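Phenolic acid decarboxylase (Sedimentibacter hydroxybenzoicus, PDB 7AE5) catalyses the reversible, non-oxidative decarboxylation of 4-hydroxybenzoate and 3,4-dihydroxybenzoate with prenylated FMN and manganese as cofactors. Local coordinates at residues C[59-64]-C[301-306]; C[89-94]-C[340-345]; C[123-128]-C[295-300]; C[321-326]-C[344-349]. All coordinates share one frame; numbering follows the deposited sequence.

Overall arrangement
From the N terminus, the first of the four contacts to open is contact 1, which pairs 59-64 with 301-306 and so closes a loop of more than two hundred residues. Helix residues 89-94 lie within that loop but meet 340-345 beyond it, so contacts 1 and 2 cross along the chain. Contact 3, between 123-128 and 295-300, falls wholly within both loops and touches contact 1, their centres about 12 Å apart. Contact 4 is local, closing after contacts 1 and 3 and sharing Asn-344 and Ala-345 with contact 2. Contact 1 thus joins the N-terminal and Rift-related regions, contact 2 the N-terminal and C-terminal ones, while contacts 3 and 4 each stay within one.

Contact 1: C[59-64]-C[301-306]; sequences YKYSVV and TNPIFE
Residues 62-64 and 304-306 pair as neighbouring parallel strands, a buried seam between the N-terminal region and the Rift-related region of this UbiD-family chain. Two backbone bonds hold it: Phe-305 N donates to Ser-62 O (2.9 Å) and Val-64 N to Phe-305 O (3.1 Å), so Phe-305 is gripped through both its amide and its carbonyl. Strand 304-306 is the outermost strand, within the chain, of a four-stranded mixed sheet, and 62-65 lies between it and strand 50-53. On one face of this sheet Val-63 and Phe-305 lie side by side, Val-63 CG2 3.9 Å from Phe-305 CD2. The other face carries Val-64, whose CG1 sits between its own backbone N and carbonyl carbon (chi1 70°) and there meets Ile-304 CG2 at 3.7 Å. Glu-306 shares that face and reaches onward to a salt bridge with Lys-145. Before the strands begin, Tyr-61 lays one ring face on the other segment: Pro-303 CD stands 3.6 Å from the ring centroid and Asn-302 CA 4.2 Å, both CH-pi contacts. The aliphatic chain of Lys-60 lies over the opposite face, its CD 3.1 Å above the ring plane, which sandwiches the tyrosine.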
loop_
_atom_site.group_PDB
_atom_site.type_symbol
_atom_site.label_atom_id
_atom_site.label_comp_id
_atom_site.label_asym_id
_atom_site.label_seq_id
_atom_site.Cartn_x
_atom_site.Cartn_y
_atom_site.Cartn_z
ATOM N N TYR C 59 -3.914 -42.510 44.389
ATOM C CA TYR C 59 -4.315 -43.349 43.273
ATOM C C TYR C 59 -3.579 -44.680 43.318
ATOM O O TYR C 59 -2.583 -44.858 44.023
ATOM C CB TYR C 59 -4.065 -42.637 41.940
ATOM C CG TYR C 59 -5.033 -41.506 41.675
ATOM C CD1 TYR C 59 -6.402 -41.737 41.610
ATOM C CD2 TYR C 59 -4.581 -40.205 41.508
ATOM C CE1 TYR C 59 -7.291 -40.703 41.375
ATOM C CE2 TYR C 59 -5.459 -39.168 41.270
ATOM C CZ TYR C 59 -6.813 -39.421 41.204
ATOM O OH TYR C 59 -7.685 -38.384 40.969
ATOM N N LYS C 60 -4.089 -45.618 42.534
ATOM C CA LYS C 60 -3.642 -46.996 42.566
ATOM C C LYS C 60 -2.885 -47.398 41.301
ATOM O O LYS C 60 -2.169 -48.407 41.316
ATOM C CB LYS C 60 -4.880 -47.884 42.813
ATOM C CG LYS C 60 -4.774 -49.365 42.522
ATOM C CD LYS C 60 -6.029 -49.874 41.791
ATOM C CE LYS C 60 -7.254 -50.153 42.658
ATOM N NZ LYS C 60 -8.301 -50.695 41.738
ATOM N N TYR C 61 -2.946 -46.583 40.244
ATOM C CA TYR C 61 -2.440 -46.930 38.917
ATOM C C TYR C 61 -1.466 -45.882 38.384
ATOM O O TYR C 61 -1.010 -45.015 39.137
ATOM C CB TYR C 61 -3.636 -47.123 37.987
ATOM C CG TYR C 61 -4.346 -48.439 38.208
ATOM C CD1 TYR C 61 -3.715 -49.486 38.888
ATOM C CD2 TYR C 61 -5.692 -48.581 37.877
ATOM C CE1 TYR C 61 -4.361 -50.681 39.117
ATOM C CE2 TYR C 61 -6.362 -49.762 38.122
ATOM C CZ TYR C 61 -5.689 -50.814 38.738
ATOM O OH TYR C 61 -6.342 -51.999 38.988
ATOM N N SER C 62 -1.138 -45.946 37.096
ATOM C CA SER C 62 -0.047 -45.161 36.531
ATOM C C SER C 62 -0.548 -44.069 35.589
ATOM O O SER C 62 -1.690 -44.084 35.121
ATOM C CB SER C 62 0.935 -46.065 35.775
ATOM O OG SER C 62 1.042 -47.336 36.393
ATOM N N VAL C 63 0.345 -43.118 35.311
ATOM C CA VAL C 63 0.116 -42.036 34.359
ATOM C C VAL C 63 1.337 -41.927 33.455
ATOM O O VAL C 63 2.475 -42.034 33.923
ATOM C CB VAL C 63 -0.150 -40.691 35.071
ATOM C CG1 VAL C 63 0.015 -39.517 34.108
ATOM C CG2 VAL C 63 -1.537 -40.674 35.668
ATOM N N VAL C 64 1.102 -41.728 32.159
ATOM C CA VAL C 64 2.163 -41.448 31.202
ATOM C C VAL C 64 1.741 -40.256 30.349
ATOM O O VAL C 64 0.573 -40.137 29.963
ATOM C CB VAL C 64 2.497 -42.682 30.331
ATOM C CG1 VAL C 64 1.370 -43.001 29.359
ATOM C CG2 VAL C 64 3.815 -42.476 29.590
ATOM N N THR C 301 -5.342 -55.135 33.055
ATOM C CA THR C 301 -4.876 -55.218 34.432
ATOM C C THR C 301 -3.762 -54.205 34.668
ATOM O O THR C 301 -2.798 -54.136 33.900
ATOM C CB THR C 301 -4.390 -56.631 34.746
ATOM O OG1 THR C 301 -5.437 -57.568 34.464
ATOM C CG2 THR C 301 -3.999 -56.744 36.212
ATOM N N ASN C 302 -3.895 -53.429 35.742
ATOM C CA ASN C 302 -3.012 -52.303 36.029
ATOM C C ASN C 302 -2.943 -51.343 34.837
ATOM O O ASN C 302 -1.875 -51.146 34.254
ATOM C CB ASN C 302 -1.621 -52.783 36.420
ATOM C CG ASN C 302 -1.552 -53.273 37.860
ATOM O OD1 ASN C 302 -0.906 -52.655 38.708
ATOM N ND2 ASN C 302 -2.216 -54.388 38.140
ATOM N N PRO C 303 -4.065 -50.729 34.457
ATOM C CA PRO C 303 -4.063 -49.859 33.278
ATOM C C PRO C 303 -3.226 -48.612 33.494
ATOM O O PRO C 303 -2.975 -48.174 34.619
ATOM C CB PRO C 303 -5.541 -49.502 33.088
ATOM C CG PRO C 303 -6.147 -49.684 34.423
ATOM C CD PRO C 303 -5.394 -50.797 35.085
ATOM N N ILE C 304 -2.808 -48.031 32.374
ATOM C CA ILE C 304 -1.942 -46.862 32.351
ATOM C C ILE C 304 -2.728 -45.706 31.749
ATOM O O ILE C 304 -3.170 -45.781 30.596
ATOM C CB ILE C 304 -0.656 -47.129 31.556
ATOM C CG1 ILE C 304 0.203 -48.168 32.281
ATOM C CG2 ILE C 304 0.112 -45.841 31.356
ATOM C CD1 ILE C 304 1.244 -48.830 31.404
ATOM N N PHE C 305 -2.900 -44.642 32.528
ATOM C CA PHE C 305 -3.650 -43.466 32.092
ATOM C C PHE C 305 -2.760 -42.646 31.167
ATOM O O PHE C 305 -1.947 -41.836 31.620
ATOM C CB PHE C 305 -4.107 -42.648 33.296
ATOM C CG PHE C 305 -4.919 -41.427 32.940
ATOM C CD1 PHE C 305 -5.643 -41.372 31.759
ATOM C CD2 PHE C 305 -4.964 -40.336 33.796
ATOM C CE1 PHE C 305 -6.390 -40.253 31.436
ATOM C CE2 PHE C 305 -5.711 -39.214 33.479
ATOM C CZ PHE C 305 -6.425 -39.173 32.297
ATOM N N GLU C 306 -2.916 -42.855 29.862
ATOM C CA GLU C 306 -2.172 -42.090 28.867
ATOM C C GLU C 306 -2.891 -40.767 28.639
ATOM O O GLU C 306 -3.940 -40.724 27.989
ATOM C CB GLU C 306 -2.039 -42.877 27.566
ATOM C CG GLU C 306 -1.181 -42.178 26.516
ATOM C CD GLU C 306 -1.506 -42.608 25.097
ATOM O OE1 GLU C 306 -2.420 -43.439 24.918
ATOM O OE2 GLU C 306 -0.842 -42.118 24.159
#

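Contact 2: C[89-94]-C[340-345]; sequences QFYELN and VVAVNA
Helix 89-94 runs almost square across strand 340-345, their axes 103° apart and 9.9 Å distant at closest approach. The helix, from the N-terminal region, packs along the edge of strand 340-347 that faces away from strand 352-357, in the mixed C-terminal sheet. Two aromatic residues, consecutive in the helix, do the touching. Phe-90 extends its ring toward the strand, CG anti to the backbone N (chi1 164°), and its far end rests on Ala-342 and Val-343: CE2 comes within 3.8 Å of Ala-342 CB, while CE1 is 3.4 Å from Val-343 O. Tyr-91 takes the other branch, with CG anti to its carbonyl carbon, and its phenol end reaches the strand where Val-341 and Ala-342 form a classic beta bulge opposite Ser-356. A small methyl at Ala-342 thus lies near both rings. The neighbouring helix 323-336 also packs on helix 86-96, through Leu-93 on Leu-323, and Asn-94 OD1 accepts from Lys-331. The polar bond across the interface is made by the phenol: Tyr-91 OH donates to Val-341 O at 2.7 Å, approaching from above the carbonyl plane, 58° out of it, with the acceptor near the plane of the tyrosine ring.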
loop_
_atom_site.group_PDB
_atom_site.type_symbol
_atom_site.label_atom_id
_atom_site.label_comp_id
_atom_site.label_asym_id
_atom_site.label_seq_id
_atom_site.Cartn_x
_atom_site.Cartn_y
_atom_site.Cartn_z
ATOM N N GLN C 89 10.304 -38.106 7.771
ATOM C CA GLN C 89 9.073 -38.605 8.379
ATOM C C GLN C 89 7.860 -38.192 7.559
ATOM O O GLN C 89 6.885 -38.945 7.450
ATOM C CB GLN C 89 8.940 -38.094 9.816
ATOM C CG GLN C 89 10.022 -38.563 10.775
ATOM C CD GLN C 89 9.666 -38.285 12.227
ATOM O OE1 GLN C 89 8.545 -38.544 12.663
ATOM N NE2 GLN C 89 10.621 -37.752 12.980
ATOM N N PHE C 90 7.905 -36.993 6.974
ATOM C CA PHE C 90 6.802 -36.518 6.145
ATOM C C PHE C 90 6.651 -37.367 4.888
ATOM O O PHE C 90 5.528 -37.677 4.473
ATOM C CB PHE C 90 7.027 -35.044 5.799
ATOM C CG PHE C 90 6.184 -34.538 4.660
ATOM C CD1 PHE C 90 4.919 -34.026 4.896
ATOM C CD2 PHE C 90 6.672 -34.537 3.362
ATOM C CE1 PHE C 90 4.146 -33.550 3.856
ATOM C CE2 PHE C 90 5.901 -34.063 2.318
ATOM C CZ PHE C 90 4.637 -33.567 2.567
ATOM N N TYR C 91 7.771 -37.757 4.274
ATOM C CA TYR C 91 7.703 -38.559 3.056
ATOM C C TYR C 91 7.239 -39.979 3.350
ATOM O O TYR C 91 6.514 -40.578 2.547
ATOM C CB TYR C 91 9.063 -38.571 2.362
ATOM C CG TYR C 91 9.318 -37.336 1.541
ATOM C CD1 TYR C 91 8.349 -36.844 0.677
ATOM C CD2 TYR C 91 10.521 -36.651 1.639
ATOM C CE1 TYR C 91 8.573 -35.711 -0.071
ATOM C CE2 TYR C 91 10.753 -35.518 0.895
ATOM C CZ TYR C 91 9.777 -35.054 0.043
ATOM O OH TYR C 91 10.011 -33.926 -0.698
ATOM N N GLU C 92 7.652 -40.537 4.489
ATOM C CA GLU C 92 7.191 -41.868 4.865
ATOM C C GLU C 92 5.694 -41.869 5.154
ATOM O O GLU C 92 4.980 -42.798 4.759
ATOM C CB GLU C 92 7.978 -42.371 6.075
ATOM C CG GLU C 92 7.717 -43.823 6.436
ATOM C CD GLU C 92 8.101 -44.779 5.322
ATOM O OE1 GLU C 92 9.123 -44.529 4.647
ATOM O OE2 GLU C 92 7.385 -45.782 5.126
ATOM N N LEU C 93 5.202 -40.834 5.841
ATOM C CA LEU C 93 3.764 -40.704 6.063
ATOM C C LEU C 93 3.010 -40.557 4.750
ATOM O O LEU C 93 1.935 -41.144 4.573
ATOM C CB LEU C 93 3.484 -39.516 6.983
ATOM C CG LEU C 93 3.297 -39.868 8.454
ATOM C CD1 LEU C 93 2.711 -38.701 9.214
ATOM C CD2 LEU C 93 2.332 -41.040 8.511
ATOM N N ASN C 94 3.554 -39.775 3.817
ATOM C CA ASN C 94 2.891 -39.591 2.531
ATOM C C ASN C 94 2.873 -40.886 1.729
ATOM O O ASN C 94 1.902 -41.168 1.015
ATOM C CB ASN C 94 3.580 -38.479 1.742
ATOM C CG ASN C 94 2.973 -38.277 0.371
ATOM O OD1 ASN C 94 1.801 -37.924 0.245
ATOM N ND2 ASN C 94 3.768 -38.503 -0.668
ATOM N N VAL C 340 5.646 -29.330 -6.762
ATOM C CA VAL C 340 5.694 -29.173 -5.317
ATOM C C VAL C 340 6.457 -30.341 -4.706
ATOM O O VAL C 340 6.171 -31.512 -4.990
ATOM C CB VAL C 340 4.278 -29.063 -4.740
ATOM C CG1 VAL C 340 4.316 -29.178 -3.226
ATOM C CG2 VAL C 340 3.646 -27.748 -5.163
ATOM N N VAL C 341 7.430 -30.025 -3.857
ATOM C CA VAL C 341 8.281 -31.043 -3.251
ATOM C C VAL C 341 7.764 -31.461 -1.878
ATOM O O VAL C 341 7.736 -32.652 -1.559
ATOM C CB VAL C 341 9.732 -30.520 -3.182
ATOM C CG1 VAL C 341 10.619 -31.477 -2.413
ATOM C CG2 VAL C 341 10.280 -30.308 -4.584
ATOM N N ALA C 342 7.341 -30.503 -1.054
ATOM C CA ALA C 342 6.860 -30.809 0.287
ATOM C C ALA C 342 6.035 -29.643 0.811
ATOM O O ALA C 342 6.220 -28.496 0.394
ATOM C CB ALA C 342 8.020 -31.107 1.245
ATOM N N VAL C 343 5.126 -29.953 1.731
ATOM C CA VAL C 343 4.296 -28.959 2.404
ATOM C C VAL C 343 4.486 -29.126 3.905
ATOM O O VAL C 343 4.276 -30.219 4.446
ATOM C CB VAL C 343 2.812 -29.093 2.023
ATOM C CG1 VAL C 343 1.966 -28.134 2.852
ATOM C CG2 VAL C 343 2.622 -28.827 0.539
ATOM N N ASN C 344 4.891 -28.046 4.570
ATOM C CA ASN C 344 5.030 -27.997 6.023
ATOM C C ASN C 344 3.898 -27.116 6.545
ATOM O O ASN C 344 4.004 -25.886 6.544
ATOM C CB ASN C 344 6.408 -27.465 6.417
ATOM C CG ASN C 344 6.533 -27.168 7.907
ATOM O OD1 ASN C 344 5.643 -27.476 8.699
ATOM N ND2 ASN C 344 7.657 -26.575 8.295
ATOM N N ALA C 345 2.815 -27.751 6.992
ATOM C CA ALA C 345 1.644 -27.059 7.520
ATOM C C ALA C 345 1.439 -27.373 9.001
ATOM O O ALA C 345 0.315 -27.590 9.457
ATOM C CB ALA C 345 0.396 -27.423 6.719
#

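Contact 3: C[123-128]-C[295-300]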
loop_
_atom_site.group_PDB
_atom_site.type_symbol
_atom_site.label_atom_id
_atom_site.label_comp_id
_atom_site.label_asym_id
_atom_site.label_seq_id
_atom_site.Cartn_x
_atom_site.Cartn_y
_atom_site.Cartn_z
ATOM N N ILE C 123 -19.735 -47.466 39.088
ATOM C CA ILE C 123 -18.656 -47.034 38.208
ATOM C C ILE C 123 -17.984 -45.804 38.794
ATOM O O ILE C 123 -18.635 -44.789 39.072
ATOM C CB ILE C 123 -19.187 -46.774 36.799
ATOM C CG1 ILE C 123 -19.350 -48.097 36.058
ATOM C CG2 ILE C 123 -18.258 -45.843 36.033
ATOM C CD1 ILE C 123 -19.990 -47.948 34.726
ATOM N N ASN C 124 -16.671 -45.894 38.993
ATOM C CA ASN C 124 -15.870 -44.810 39.548
ATOM C C ASN C 124 -14.622 -44.679 38.688
ATOM O O ASN C 124 -13.743 -45.546 38.729
ATOM C CB ASN C 124 -15.510 -45.086 41.010
ATOM C CG ASN C 124 -14.920 -43.874 41.708
ATOM O OD1 ASN C 124 -14.634 -42.856 41.080
ATOM N ND2 ASN C 124 -14.729 -43.984 43.018
ATOM N N LEU C 125 -14.551 -43.601 37.901
ATOM C CA LEU C 125 -13.397 -43.396 37.032
ATOM C C LEU C 125 -12.121 -43.172 37.830
ATOM O O LEU C 125 -11.025 -43.454 37.334
ATOM C CB LEU C 125 -13.637 -42.211 36.096
ATOM C CG LEU C 125 -14.745 -42.359 35.055
ATOM C CD1 LEU C 125 -15.207 -40.992 34.574
ATOM C CD2 LEU C 125 -14.266 -43.211 33.894
ATOM N N PHE C 126 -12.239 -42.674 39.063
ATOM C CA PHE C 126 -11.048 -42.369 39.847
ATOM C C PHE C 126 -10.342 -43.632 40.321
ATOM O O PHE C 126 -9.120 -43.621 40.507
ATOM C CB PHE C 126 -11.418 -41.477 41.029
ATOM C CG PHE C 126 -11.751 -40.069 40.636
ATOM C CD1 PHE C 126 -13.032 -39.733 40.235
ATOM C CD2 PHE C 126 -10.780 -39.084 40.658
ATOM C CE1 PHE C 126 -13.340 -38.436 39.870
ATOM C CE2 PHE C 126 -11.081 -37.786 40.294
ATOM C CZ PHE C 126 -12.362 -37.461 39.899
ATOM N N GLU C 127 -11.081 -44.725 40.520
ATOM C CA GLU C 127 -10.445 -45.993 40.856
ATOM C C GLU C 127 -9.757 -46.633 39.659
ATOM O O GLU C 127 -9.082 -47.655 39.827
ATOM C CB GLU C 127 -11.472 -46.958 41.452
ATOM C CG GLU C 127 -11.585 -46.867 42.966
ATOM C CD GLU C 127 -12.905 -47.396 43.496
ATOM O OE1 GLU C 127 -13.730 -47.871 42.685
ATOM O OE2 GLU C 127 -13.117 -47.335 44.727
ATOM N N ILE C 128 -9.905 -46.058 38.469
ATOM C CA ILE C 128 -9.237 -46.530 37.263
ATOM C C ILE C 128 -8.184 -45.537 36.787
ATOM O O ILE C 128 -7.051 -45.914 36.486
ATOM C CB ILE C 128 -10.263 -46.823 36.143
ATOM C CG1 ILE C 128 -11.208 -47.952 36.560
ATOM C CG2 ILE C 128 -9.550 -47.166 34.841
ATOM C CD1 ILE C 128 -10.499 -49.215 36.988
ATOM N N ASP C 295 -21.683 -46.240 31.186
ATOM C CA ASP C 295 -22.453 -47.416 31.574
ATOM C C ASP C 295 -21.583 -48.616 31.922
ATOM O O ASP C 295 -22.007 -49.465 32.715
ATOM C CB ASP C 295 -23.422 -47.806 30.454
ATOM C CG ASP C 295 -24.397 -46.695 30.110
ATOM O OD1 ASP C 295 -25.256 -46.373 30.958
ATOM O OD2 ASP C 295 -24.304 -46.146 28.992
ATOM N N ARG C 296 -20.382 -48.710 31.356
ATOM C CA ARG C 296 -19.492 -49.821 31.664
ATOM C C ARG C 296 -18.055 -49.412 31.376
ATOM O O ARG C 296 -17.787 -48.654 30.440
ATOM C CB ARG C 296 -19.857 -51.078 30.866
ATOM C CG ARG C 296 -19.013 -52.296 31.214
ATOM C CD ARG C 296 -19.158 -53.393 30.177
ATOM N NE ARG C 296 -20.414 -54.120 30.325
ATOM C CZ ARG C 296 -20.506 -55.437 30.456
ATOM N NH1 ARG C 296 -19.431 -56.208 30.459
ATOM N NH2 ARG C 296 -21.706 -55.994 30.583
ATOM N N ILE C 297 -17.139 -49.926 32.194
ATOM C CA ILE C 297 -15.706 -49.733 32.014
ATOM C C ILE C 297 -15.064 -51.099 31.820
ATOM O O ILE C 297 -15.294 -52.016 32.617
ATOM C CB ILE C 297 -15.068 -49.006 33.212
ATOM C CG1 ILE C 297 -15.499 -47.541 33.242
ATOM C CG2 ILE C 297 -13.548 -49.111 33.158
ATOM C CD1 ILE C 297 -15.074 -46.810 34.497
ATOM N N THR C 298 -14.273 -51.238 30.758
ATOM C CA THR C 298 -13.450 -52.417 30.527
ATOM C C THR C 298 -12.001 -51.971 30.399
ATOM O O THR C 298 -11.703 -51.042 29.641
ATOM C CB THR C 298 -13.887 -53.175 29.268
ATOM O OG1 THR C 298 -13.274 -52.586 28.115
ATOM C CG2 THR C 298 -15.401 -53.131 29.111
ATOM N N HIS C 299 -11.105 -52.623 31.137
ATOM C CA HIS C 299 -9.726 -52.160 31.189
ATOM C C HIS C 299 -8.776 -53.331 31.396
ATOM O O HIS C 299 -9.152 -54.372 31.944
ATOM C CB HIS C 299 -9.533 -51.121 32.301
ATOM C CG HIS C 299 -9.645 -51.682 33.684
ATOM N ND1 HIS C 299 -8.589 -52.288 34.331
ATOM C CD2 HIS C 299 -10.689 -51.729 34.545
ATOM C CE1 HIS C 299 -8.976 -52.680 35.532
ATOM N NE2 HIS C 299 -10.247 -52.354 35.686
ATOM N N ARG C 300 -7.538 -53.141 30.947
ATOM C CA ARG C 300 -6.479 -54.109 31.179
ATOM C C ARG C 300 -6.080 -54.104 32.653
ATOM O O ARG C 300 -6.425 -53.199 33.415
ATOM C CB ARG C 300 -5.268 -53.793 30.301
ATOM C CG ARG C 300 -5.607 -53.514 28.847
ATOM C CD ARG C 300 -4.364 -53.203 28.034
ATOM N NE ARG C 300 -3.303 -54.176 28.260
ATOM C CZ ARG C 300 -2.323 -54.429 27.404
ATOM N NH1 ARG C 300 -2.240 -53.800 26.243
ATOM N NH2 ARG C 300 -1.401 -55.333 27.722
#
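Ile-297 projects from its strand toward the loop 123-128 and brings its CD1 methyl against two side chains, each crossing it obliquely. Ile-123 CG2 and Leu-125 CD2 both lie 3.7 Å from that methyl, and on its other branch Ile-297 CG2 meets Ile-128 CG1 more loosely, at 4.3 Å. At one end of the contact Ile-123, with CG1 anti to its carbonyl carbon (chi1 -80°), stretches its CD1 to 3.2 Å from Asp-295 O, against the backbone of the bulge that Asp-295 and Arg-296 form opposite Glu-262. At the other end Ile-128 sets its CD1 against the imidazole of His-299, 3.4 Å from NE2 and 3.5 Å from CD2. On the same ring His-299 ND1 points to Arg-300 O, just past the strand, at a modelled 2.5 Å, too short for the bond to be taken at face value. An alanine in place of His-299 would probably leave Ile-128 CD1 without the imidazole it packs on and open a gap at that end of the contact. An Asx turn, in which Asn-124 OD1 accepts from Phe-126 N, shapes the loop. In the fold, the contact packs this loop on strand 287-299 of the antiparallel sheet of the Rift-related region; Leu-261 of strand 259-265 joins Leu-125 and Ile-297. Across the two segments there is no hydrogen bond, so the contact is van der Waals packing of isoleucine and leucine branches, with the His-299 ring and the Asp-295 backbone; the Asx-turn bond lies within the loop.

Contact 4: C[321-326]-C[344-349]; sequences MALNTS and NAMYTH
Ser-326 OG is gripped from two segments at once: it donates to Ala-322 O, one turn back, at 2.8 Å, and accepts from Ala-345 N at 3.0 Å. The hydroxyl thereby links the first turn of helix 323-336 to strand 340-347; its chi1 of -45° sets OG beside the backbone N, facing back to Ala-322 O. An alanine here would remove the hydroxyl and would probably leave the Ala-345 amide without this acceptor. Thr-325 OG1 uses the same turn-back pattern, donating to Met-321 O at 2.7 Å, and its oxygen lies at the edge of the His-349 ring, near the ring plane. Over one face of that imidazole sits the methyl of Met-321: a bend at chi3 (57°) brings CE to 3.7 Å from the ring centroid in a CH-pi contact, with SD farther off above the same ring. Met-346 packs on Ala-322 and Leu-323 at the helix start. Its CG touches Ala-322 CB at 3.7 Å, and its SD lies the same distance from Leu-323 CD2, the two longer side chains running side by side. The side chain of Met-321 is about 7 Å from that of Thr-166, predicted to bind prenylated FMN, and about 9 Å from that of Glu-278, the predicted proton donor, which puts this end of the contact beside the probable active site. The rest of helix 323-336 and the start of strand 340-347 connect the segments, so the helix start packs back on the strand that follows it; Trp-71 of helix 71-77 and Phe-90 of helix 86-96 pack here, and Val-353 of strand 352-357 touches Ala-345.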
loop_
_atom_site.group_PDB
_atom_site.type_symbol
_atom_site.label_atom_id
_atom_site.label_comp_id
_atom_site.label_asym_id
_atom_site.label_seq_id
_atom_site.Cartn_x
_atom_site.Cartn_y
_atom_site.Cartn_z
ATOM N N MET C 321 -0.916 -32.969 15.426
ATOM C CA MET C 321 -1.556 -32.271 14.317
ATOM C C MET C 321 -0.559 -31.802 13.265
ATOM O O MET C 321 -0.936 -31.028 12.377
ATOM C CB MET C 321 -2.357 -31.067 14.828
ATOM C CG MET C 321 -3.348 -31.392 15.933
ATOM S SD MET C 321 -3.825 -29.925 16.864
ATOM C CE MET C 321 -4.446 -28.880 15.552
ATOM N N ALA C 322 0.692 -32.252 13.333
ATOM C CA ALA C 322 1.743 -31.675 12.495
ATOM C C ALA C 322 1.700 -32.227 11.073
ATOM O O ALA C 322 1.315 -31.525 10.132
ATOM C CB ALA C 322 3.112 -31.919 13.138
ATOM N N LEU C 323 2.096 -33.489 10.899
ATOM C CA LEU C 323 2.232 -34.058 9.564
ATOM C C LEU C 323 0.923 -34.603 9.010
ATOM O O LEU C 323 0.774 -34.690 7.786
ATOM C CB LEU C 323 3.291 -35.162 9.574
ATOM C CG LEU C 323 4.709 -34.711 9.932
ATOM C CD1 LEU C 323 5.720 -35.801 9.617
ATOM C CD2 LEU C 323 5.062 -33.425 9.200
ATOM N N ASN C 324 -0.025 -34.980 9.873
ATOM C CA ASN C 324 -1.330 -35.410 9.388
ATOM C C ASN C 324 -2.137 -34.248 8.827
ATOM O O ASN C 324 -3.130 -34.477 8.128
ATOM C CB ASN C 324 -2.114 -36.105 10.503
ATOM C CG ASN C 324 -1.983 -35.397 11.837
ATOM O OD1 ASN C 324 -0.981 -34.734 12.107
ATOM N ND2 ASN C 324 -2.998 -35.540 12.683
ATOM N N THR C 325 -1.741 -33.011 9.129
ATOM C CA THR C 325 -2.304 -31.856 8.441
ATOM C C THR C 325 -1.581 -31.601 7.124
ATOM O O THR C 325 -2.206 -31.209 6.133
ATOM C CB THR C 325 -2.221 -30.617 9.340
ATOM O OG1 THR C 325 -2.913 -30.865 10.570
ATOM C CG2 THR C 325 -2.833 -29.403 8.651
ATOM N N SER C 326 -0.270 -31.851 7.093
ATOM C CA SER C 326 0.553 -31.454 5.956
ATOM C C SER C 326 0.427 -32.420 4.783
ATOM O O SER C 326 0.457 -31.991 3.624
ATOM C CB SER C 326 2.014 -31.337 6.389
ATOM O OG SER C 326 2.129 -30.642 7.617
ATOM N N ASN C 344 4.891 -28.046 4.570
ATOM C CA ASN C 344 5.030 -27.997 6.023
ATOM C C ASN C 344 3.898 -27.116 6.545
ATOM O O ASN C 344 4.004 -25.886 6.544
ATOM C CB ASN C 344 6.408 -27.465 6.417
ATOM C CG ASN C 344 6.533 -27.168 7.907
ATOM O OD1 ASN C 344 5.643 -27.476 8.699
ATOM N ND2 ASN C 344 7.657 -26.575 8.295
ATOM N N ALA C 345 2.815 -27.751 6.992
ATOM C CA ALA C 345 1.644 -27.059 7.520
ATOM C C ALA C 345 1.439 -27.373 9.001
ATOM O O ALA C 345 0.315 -27.590 9.457
ATOM C CB ALA C 345 0.396 -27.423 6.719
ATOM N N MET C 346 2.527 -27.384 9.767
ATOM C CA MET C 346 2.531 -27.894 11.133
ATOM C C MET C 346 2.215 -26.848 12.195
ATOM O O MET C 346 2.236 -27.178 13.385
ATOM C CB MET C 346 3.898 -28.509 11.456
ATOM C CG MET C 346 4.351 -29.618 10.527
ATOM S SD MET C 346 5.908 -30.343 11.085
ATOM C CE MET C 346 6.668 -28.945 11.916
ATOM N N TYR C 347 1.925 -25.610 11.816
ATOM C CA TYR C 347 1.944 -24.496 12.757
ATOM C C TYR C 347 0.530 -23.981 12.994
ATOM O O TYR C 347 -0.063 -23.341 12.117
ATOM C CB TYR C 347 2.877 -23.406 12.241
ATOM C CG TYR C 347 4.250 -23.968 11.950
ATOM C CD1 TYR C 347 5.000 -24.561 12.957
ATOM C CD2 TYR C 347 4.783 -23.937 10.670
ATOM C CE1 TYR C 347 6.248 -25.093 12.700
ATOM C CE2 TYR C 347 6.032 -24.465 10.404
ATOM C CZ TYR C 347 6.759 -25.042 11.422
ATOM O OH TYR C 347 8.000 -25.571 11.160
ATOM N N THR C 348 0.007 -24.262 14.187
ATOM C CA THR C 348 -1.336 -23.862 14.607
ATOM C C THR C 348 -2.385 -24.347 13.605
ATOM O O THR C 348 -3.130 -23.567 13.009
ATOM C CB THR C 348 -1.416 -22.348 14.812
ATOM O OG1 THR C 348 -0.185 -21.880 15.376
ATOM C CG2 THR C 348 -2.558 -22.005 15.759
ATOM N N HIS C 349 -2.421 -25.669 13.434
ATOM C CA HIS C 349 -3.345 -26.334 12.514
ATOM C C HIS C 349 -3.290 -25.722 11.118
ATOM O O HIS C 349 -4.315 -25.478 10.481
ATOM C CB HIS C 349 -4.775 -26.315 13.051
ATOM C CG HIS C 349 -5.590 -27.497 12.629
ATOM N ND1 HIS C 349 -6.875 -27.716 13.076
ATOM C CD2 HIS C 349 -5.298 -28.531 11.803
ATOM C CE1 HIS C 349 -7.340 -28.832 12.543
ATOM N NE2 HIS C 349 -6.404 -29.345 11.766
#